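Local coordinates for protein FucU (Bifidobacterium longum subsp. infantis, PDB 3MVK) that probably interconverts sugar isomers, switching D-ribose between its pyranose and furanose forms and L-fucose between its alpha and beta anomers, at residues 74-79 / 134-139; 10-15 / 41-46. All blocks are in the same frame, centred on the assembly; numbering follows the deposited sequence.

Interaction 1. Residues 74-79 / 134-139; sequences TLMEKV and YANLIL
Tyr134 lays one face of its ring against the backbone and side chain of Lys78 as segment 74-79 leaves its strand. Lys78 CA sits over that face, offset toward the rim and 3.8 Å from the ring centroid of Tyr134, a CH-pi contact, and Lys78 CG approaches the CD2 corner of the ring. The phenol oxygen anchors the far end of the side chain: Val79 N donates to Tyr134 OH over 3.1 Å in a nearly straight bond (168° at the hydrogen), and Asp82 holds the same hydroxyl. At the other end of the ring, the selenium of selenomethionine Met76 comes obliquely to the aromatic, with SE 3.8 Å from Tyr134 CD1, a Met-aromatic contact. Met76 CG stands anti to the backbone N (chi1 -177°), and a bend at the third torsion carries CE alongside the amide of Asn136, 3.8 Å from Asn136 OD1.

On the N-terminal side of Met76, strands 73-76 and 137-140 run antiparallel as adjacent inner strands of the mixed six-stranded sheet of the RbsD/FucU fold. Thr74 and Ile138 form a hydrogen-bonded pair: Thr74 N to Ile138 O is 2.8 Å and Ile138 N to Thr74 O is 2.9 Å. Where the strands diverge, a water bridges them, accepting from Met76 N at 2.8 Å and donating to Asn136 O at 2.7 Å. Phe115 of helix 112-119 packs on Met76, Asn136 and Ile138. A glycerol, probably from the crystallisation liquor, is hydrogen-bonded to Asn136 OD1 and Tyr134 N, and Tyr68 of a neighbouring subunit packs on Tyr134 and Val79.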
loop_
_atom_site.group_PDB
_atom_site.type_symbol
_atom_site.label_atom_id
_atom_site.label_comp_id
_atom_site.label_asym_id
_atom_site.label_seq_id
_atom_site.Cartn_x
_atom_site.Cartn_y
_atom_site.Cartn_z
ATOM N N THR G 74 -7.301 11.917 -32.536
ATOM C CA THR G 74 -5.970 11.956 -33.146
ATOM C C THR G 74 -5.501 10.558 -33.495
ATOM O O THR G 74 -5.513 9.668 -32.639
ATOM C CB THR G 74 -4.910 12.606 -32.198
ATOM O OG1 THR G 74 -5.404 13.843 -31.697
ATOM C CG2 THR G 74 -3.600 12.862 -32.913
ATOM N N LEU G 75 -5.051 10.397 -34.748
ATOM C CA LEU G 75 -4.415 9.167 -35.226
ATOM C C LEU G 75 -2.895 9.244 -35.201
ATOM O O LEU G 75 -2.308 10.322 -35.123
ATOM C CB LEU G 75 -4.854 8.860 -36.676
ATOM C CG LEU G 75 -6.295 8.412 -36.880
ATOM C CD1 LEU G 75 -6.645 8.568 -38.363
ATOM C CD2 LEU G 75 -6.552 6.979 -36.417
HETATM N N MSE G 76 -2.266 8.081 -35.265
HETATM C CA MSE G 76 -0.825 7.979 -35.445
HETATM C C MSE G 76 -0.506 7.944 -36.946
HETATM O O MSE G 76 -1.049 7.124 -37.678
HETATM C CB MSE G 76 -0.308 6.696 -34.794
HETATM C CG MSE G 76 1.203 6.536 -34.856
HETATM SE SE MSE G 76 1.824 4.839 -34.203
HETATM C CE MSE G 76 1.911 5.279 -32.279
ATOM N N GLU G 77 0.387 8.821 -37.394
ATOM C CA GLU G 77 0.850 8.800 -38.781
ATOM C C GLU G 77 1.720 7.589 -39.055
ATOM O O GLU G 77 2.497 7.174 -38.205
ATOM C CB GLU G 77 1.656 10.074 -39.070
ATOM C CG GLU G 77 0.787 11.313 -39.041
ATOM C CD GLU G 77 1.559 12.617 -39.049
ATOM O OE1 GLU G 77 2.792 12.600 -39.202
ATOM O OE2 GLU G 77 0.913 13.679 -38.890
ATOM N N LYS G 78 1.610 7.031 -40.260
ATOM C CA LYS G 78 2.454 5.898 -40.622
ATOM C C LYS G 78 3.910 6.312 -40.692
ATOM O O LYS G 78 4.228 7.426 -41.127
ATOM C CB LYS G 78 1.982 5.269 -41.932
ATOM C CG LYS G 78 0.529 4.841 -41.844
ATOM C CD LYS G 78 0.113 3.902 -42.982
ATOM C CE LYS G 78 0.353 4.528 -44.355
ATOM N NZ LYS G 78 -0.407 3.735 -45.380
ATOM N N VAL G 79 4.782 5.420 -40.251
ATOM C CA VAL G 79 6.232 5.639 -40.347
ATOM C C VAL G 79 6.564 5.824 -41.837
ATOM O O VAL G 79 6.089 5.058 -42.659
ATOM C CB VAL G 79 6.995 4.473 -39.736
ATOM C CG1 VAL G 79 8.502 4.613 -39.983
ATOM C CG2 VAL G 79 6.704 4.427 -38.223
ATOM N N TYR G 134 -1.572 1.025 -36.873
ATOM C CA TYR G 134 -1.973 2.434 -36.822
ATOM C C TYR G 134 -3.456 2.627 -36.513
ATOM O O TYR G 134 -4.088 3.525 -37.058
ATOM C CB TYR G 134 -1.560 3.169 -38.109
ATOM C CG TYR G 134 -0.084 2.999 -38.408
ATOM C CD1 TYR G 134 0.878 3.768 -37.730
ATOM C CD2 TYR G 134 0.357 2.077 -39.360
ATOM C CE1 TYR G 134 2.239 3.621 -37.991
ATOM C CE2 TYR G 134 1.728 1.931 -39.644
ATOM C CZ TYR G 134 2.656 2.711 -38.969
ATOM O OH TYR G 134 3.993 2.564 -39.242
ATOM N N ALA G 135 -3.992 1.783 -35.628
ATOM C CA ALA G 135 -5.407 1.880 -35.209
ATOM C C ALA G 135 -5.553 2.570 -33.849
ATOM O O ALA G 135 -6.634 2.563 -33.244
ATOM C CB ALA G 135 -6.044 0.501 -35.191
ATOM N N ASN G 136 -4.472 3.180 -33.379
ATOM C CA ASN G 136 -4.523 3.976 -32.137
ATOM C C ASN G 136 -5.344 5.212 -32.329
ATOM O O ASN G 136 -5.301 5.811 -33.402
ATOM C CB ASN G 136 -3.117 4.387 -31.726
ATOM C CG ASN G 136 -2.187 3.216 -31.697
ATOM O OD1 ASN G 136 -1.189 3.161 -32.435
ATOM N ND2 ASN G 136 -2.495 2.277 -30.869
ATOM N N LEU G 137 -6.095 5.609 -31.312
ATOM C CA LEU G 137 -6.892 6.821 -31.433
ATOM C C LEU G 137 -6.968 7.528 -30.100
ATOM O O LEU G 137 -7.412 6.934 -29.112
ATOM C CB LEU G 137 -8.295 6.485 -31.962
ATOM C CG LEU G 137 -9.216 7.629 -32.405
ATOM C CD1 LEU G 137 -8.721 8.302 -33.684
ATOM C CD2 LEU G 137 -10.641 7.114 -32.594
ATOM N N ILE G 138 -6.501 8.777 -30.078
ATOM C CA ILE G 138 -6.669 9.653 -28.891
ATOM C C ILE G 138 -7.975 10.415 -29.018
ATOM O O ILE G 138 -8.249 10.978 -30.080
ATOM C CB ILE G 138 -5.508 10.656 -28.727
ATOM C CG1 ILE G 138 -4.146 9.935 -28.835
ATOM C CG2 ILE G 138 -5.637 11.414 -27.372
ATOM C CD1 ILE G 138 -2.885 10.852 -28.666
ATOM N N LEU G 139 -8.781 10.434 -27.950
ATOM C CA LEU G 139 -10.058 11.158 -27.938
ATOM C C LEU G 139 -10.017 12.198 -26.832
ATOM O O LEU G 139 -9.566 11.881 -25.726
ATOM C CB LEU G 139 -11.211 10.215 -27.641
ATOM C CG LEU G 139 -11.488 9.105 -28.661
ATOM C CD1 LEU G 139 -12.716 8.345 -28.204
ATOM C CD2 LEU G 139 -11.731 9.733 -30.037
HETATM O O HOH W 1 -7.048 14.002 -29.557
HETATM O O HOH W 2 -3.419 5.476 -35.240
#

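Interaction 2. Residues 10-15 / 41-46; sequences PPELLK and NAIVVR
Val45 is the apolar hub between the first turn of helix 11-19 and strand 43-47. Its CG1 methyl, anti to the backbone N (chi1 177°), meets Pro10 CG at 3.9 Å, with the two side chains at a slant to each other. On the same methyl, Leu13 CB lies 4.3 Å from Val45 CG1, a looser touch. Pro10 occupies the N-cap position, and Pro10 O accepts from Leu14 N at 3.1 Å, the first bond of the helix, so the residue that caps the start of the helix also packs its ring on the strand.

The second group of contacts belongs to Glu12, whose extended chain reaches across to the strand. Here a carboxylate meets aliphatic groups: Glu12 OE2 approaches the Ile43 CG2 methyl at 3.5 Å, and Glu12 CD is 4.3 Å from Val45 CG2.

The polar link runs through water. One molecule donates to Glu12 OE1 at 2.6 Å and to the carbonyl oxygen Val44 O at 2.8 Å, tying the carboxylate to the strand backbone.

Lys15 of one neighbouring subunit packs on Pro11 and Glu12, while Arg46 of another packs on Pro11. The helix and strand segments run at 141° to each other, their axes 9.3 Å apart at closest approach. Within the chain, strand 43-47 is an outermost strand, hydrogen-bonded to strand 124-128 through Ile43 and Val45. Leu13 spans both strands, packing on Met47 as well as on Cys124 and Ile126, so the start of the helix covers this margin of the sheet.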
loop_
_atom_site.group_PDB
_atom_site.type_symbol
_atom_site.label_atom_id
_atom_site.label_comp_id
_atom_site.label_asym_id
_atom_site.label_seq_id
_atom_site.Cartn_x
_atom_site.Cartn_y
_atom_site.Cartn_z
ATOM N N PRO G 10 -16.507 -2.201 -19.000
ATOM C CA PRO G 10 -16.457 -2.728 -17.622
ATOM C C PRO G 10 -16.686 -1.598 -16.599
ATOM O O PRO G 10 -16.540 -0.407 -16.945
ATOM C CB PRO G 10 -15.043 -3.309 -17.513
ATOM C CG PRO G 10 -14.218 -2.476 -18.485
ATOM C CD PRO G 10 -15.167 -2.163 -19.631
ATOM N N PRO G 11 -17.058 -1.954 -15.353
ATOM C CA PRO G 11 -17.394 -0.911 -14.372
ATOM C C PRO G 11 -16.281 0.128 -14.154
ATOM O O PRO G 11 -16.597 1.303 -14.041
ATOM C CB PRO G 11 -17.663 -1.706 -13.090
ATOM C CG PRO G 11 -18.178 -3.063 -13.620
ATOM C CD PRO G 11 -17.318 -3.310 -14.833
ATOM N N GLU G 12 -15.018 -0.291 -14.123
ATOM C CA GLU G 12 -13.912 0.658 -14.022
ATOM C C GLU G 12 -13.858 1.674 -15.155
ATOM O O GLU G 12 -13.548 2.845 -14.932
ATOM C CB GLU G 12 -12.580 -0.067 -13.945
ATOM C CG GLU G 12 -11.412 0.917 -13.867
ATOM C CD GLU G 12 -10.081 0.247 -13.684
ATOM O OE1 GLU G 12 -9.967 -0.972 -13.982
ATOM O OE2 GLU G 12 -9.147 0.967 -13.253
ATOM N N LEU G 13 -14.130 1.243 -16.378
ATOM C CA LEU G 13 -14.082 2.193 -17.485
ATOM C C LEU G 13 -15.271 3.168 -17.406
ATOM O O LEU G 13 -15.150 4.346 -17.747
ATOM C CB LEU G 13 -14.036 1.464 -18.836
ATOM C CG LEU G 13 -13.922 2.350 -20.072
ATOM C CD1 LEU G 13 -12.690 3.262 -19.994
ATOM C CD2 LEU G 13 -13.837 1.422 -21.291
ATOM N N LEU G 14 -16.415 2.701 -16.907
ATOM C CA LEU G 14 -17.568 3.588 -16.792
ATOM C C LEU G 14 -17.207 4.695 -15.807
ATOM O O LEU G 14 -17.458 5.880 -16.083
ATOM C CB LEU G 14 -18.812 2.813 -16.351
ATOM C CG LEU G 14 -20.097 3.617 -16.180
ATOM C CD1 LEU G 14 -20.471 4.384 -17.459
ATOM C CD2 LEU G 14 -21.209 2.671 -15.751
ATOM N N LYS G 15 -16.574 4.308 -14.700
ATOM C CA LYS G 15 -16.095 5.280 -13.707
ATOM C C LYS G 15 -15.142 6.301 -14.341
ATOM O O LYS G 15 -15.275 7.515 -14.137
ATOM C CB LYS G 15 -15.406 4.577 -12.541
ATOM C CG LYS G 15 -14.870 5.557 -11.509
ATOM C CD LYS G 15 -14.392 4.819 -10.249
ATOM C CE LYS G 15 -13.973 5.782 -9.135
ATOM N NZ LYS G 15 -12.660 6.453 -9.376
ATOM N N ASN G 41 1.634 6.061 -15.924
ATOM C CA ASN G 41 1.086 7.051 -14.981
ATOM C C ASN G 41 -0.386 7.333 -15.214
ATOM O O ASN G 41 -0.919 8.365 -14.762
ATOM C CB ASN G 41 1.869 8.352 -15.081
ATOM C CG ASN G 41 3.302 8.179 -14.695
ATOM O OD1 ASN G 41 3.612 7.573 -13.667
ATOM N ND2 ASN G 41 4.198 8.696 -15.525
ATOM N N ALA G 42 -1.045 6.424 -15.924
ATOM C CA ALA G 42 -2.440 6.578 -16.262
ATOM C C ALA G 42 -3.204 5.365 -15.751
ATOM O O ALA G 42 -2.635 4.452 -15.156
ATOM C CB ALA G 42 -2.614 6.729 -17.783
ATOM N N ILE G 43 -4.497 5.363 -16.004
ATOM C CA ILE G 43 -5.314 4.199 -15.745
ATOM C C ILE G 43 -5.359 3.336 -17.016
ATOM O O ILE G 43 -5.822 3.798 -18.065
ATOM C CB ILE G 43 -6.725 4.629 -15.339
ATOM C CG1 ILE G 43 -6.678 5.466 -14.043
ATOM C CG2 ILE G 43 -7.674 3.427 -15.214
ATOM C CD1 ILE G 43 -7.904 6.377 -13.833
ATOM N N VAL G 44 -4.869 2.098 -16.939
ATOM C CA VAL G 44 -4.954 1.239 -18.123
ATOM C C VAL G 44 -6.083 0.220 -17.968
ATOM O O VAL G 44 -6.103 -0.544 -16.986
ATOM C CB VAL G 44 -3.609 0.508 -18.398
ATOM C CG1 VAL G 44 -3.718 -0.399 -19.652
ATOM C CG2 VAL G 44 -2.468 1.521 -18.554
ATOM N N VAL G 45 -7.028 0.208 -18.899
ATOM C CA VAL G 45 -8.107 -0.770 -18.858
ATOM C C VAL G 45 -7.902 -1.765 -19.982
ATOM O O VAL G 45 -7.777 -1.361 -21.126
ATOM C CB VAL G 45 -9.490 -0.065 -19.001
ATOM C CG1 VAL G 45 -10.638 -1.113 -19.035
ATOM C CG2 VAL G 45 -9.701 0.959 -17.864
ATOM N N ARG G 46 -7.844 -3.057 -19.661
ATOM C CA ARG G 46 -7.664 -4.089 -20.694
ATOM C C ARG G 46 -8.970 -4.345 -21.411
ATOM O O ARG G 46 -10.025 -4.513 -20.767
ATOM C CB ARG G 46 -7.183 -5.424 -20.118
ATOM C CG ARG G 46 -5.894 -5.385 -19.293
ATOM C CD ARG G 46 -4.731 -4.723 -20.010
ATOM N NE ARG G 46 -4.422 -5.391 -21.278
ATOM C CZ ARG G 46 -3.296 -5.201 -21.950
ATOM N NH1 ARG G 46 -2.363 -4.398 -21.456
ATOM N NH2 ARG G 46 -3.104 -5.819 -23.116
HETATM O O HOH W 3 -7.731 -1.724 -14.977
#

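Interactions 1 and 2 meet different parts of one mixed sheet, with centres 20 Å apart, nearest atoms about 10 Å apart, and the centre of the chain between them. Along the sequence they follow in series: 10-15 / 41-46 is complete before 74-79 / 134-139 begins. Across the sheet, strand 43-47 forms the margin, and strands 124-128 and 25-29 separate it from the pair 137-140 and 73-76. Interaction 2 therefore places the N-terminal helix against the sheet margin, close to two subunit contacts. Interaction 1 joins two inner strands and continues into the loops beside the glycerol and a different subunit interface.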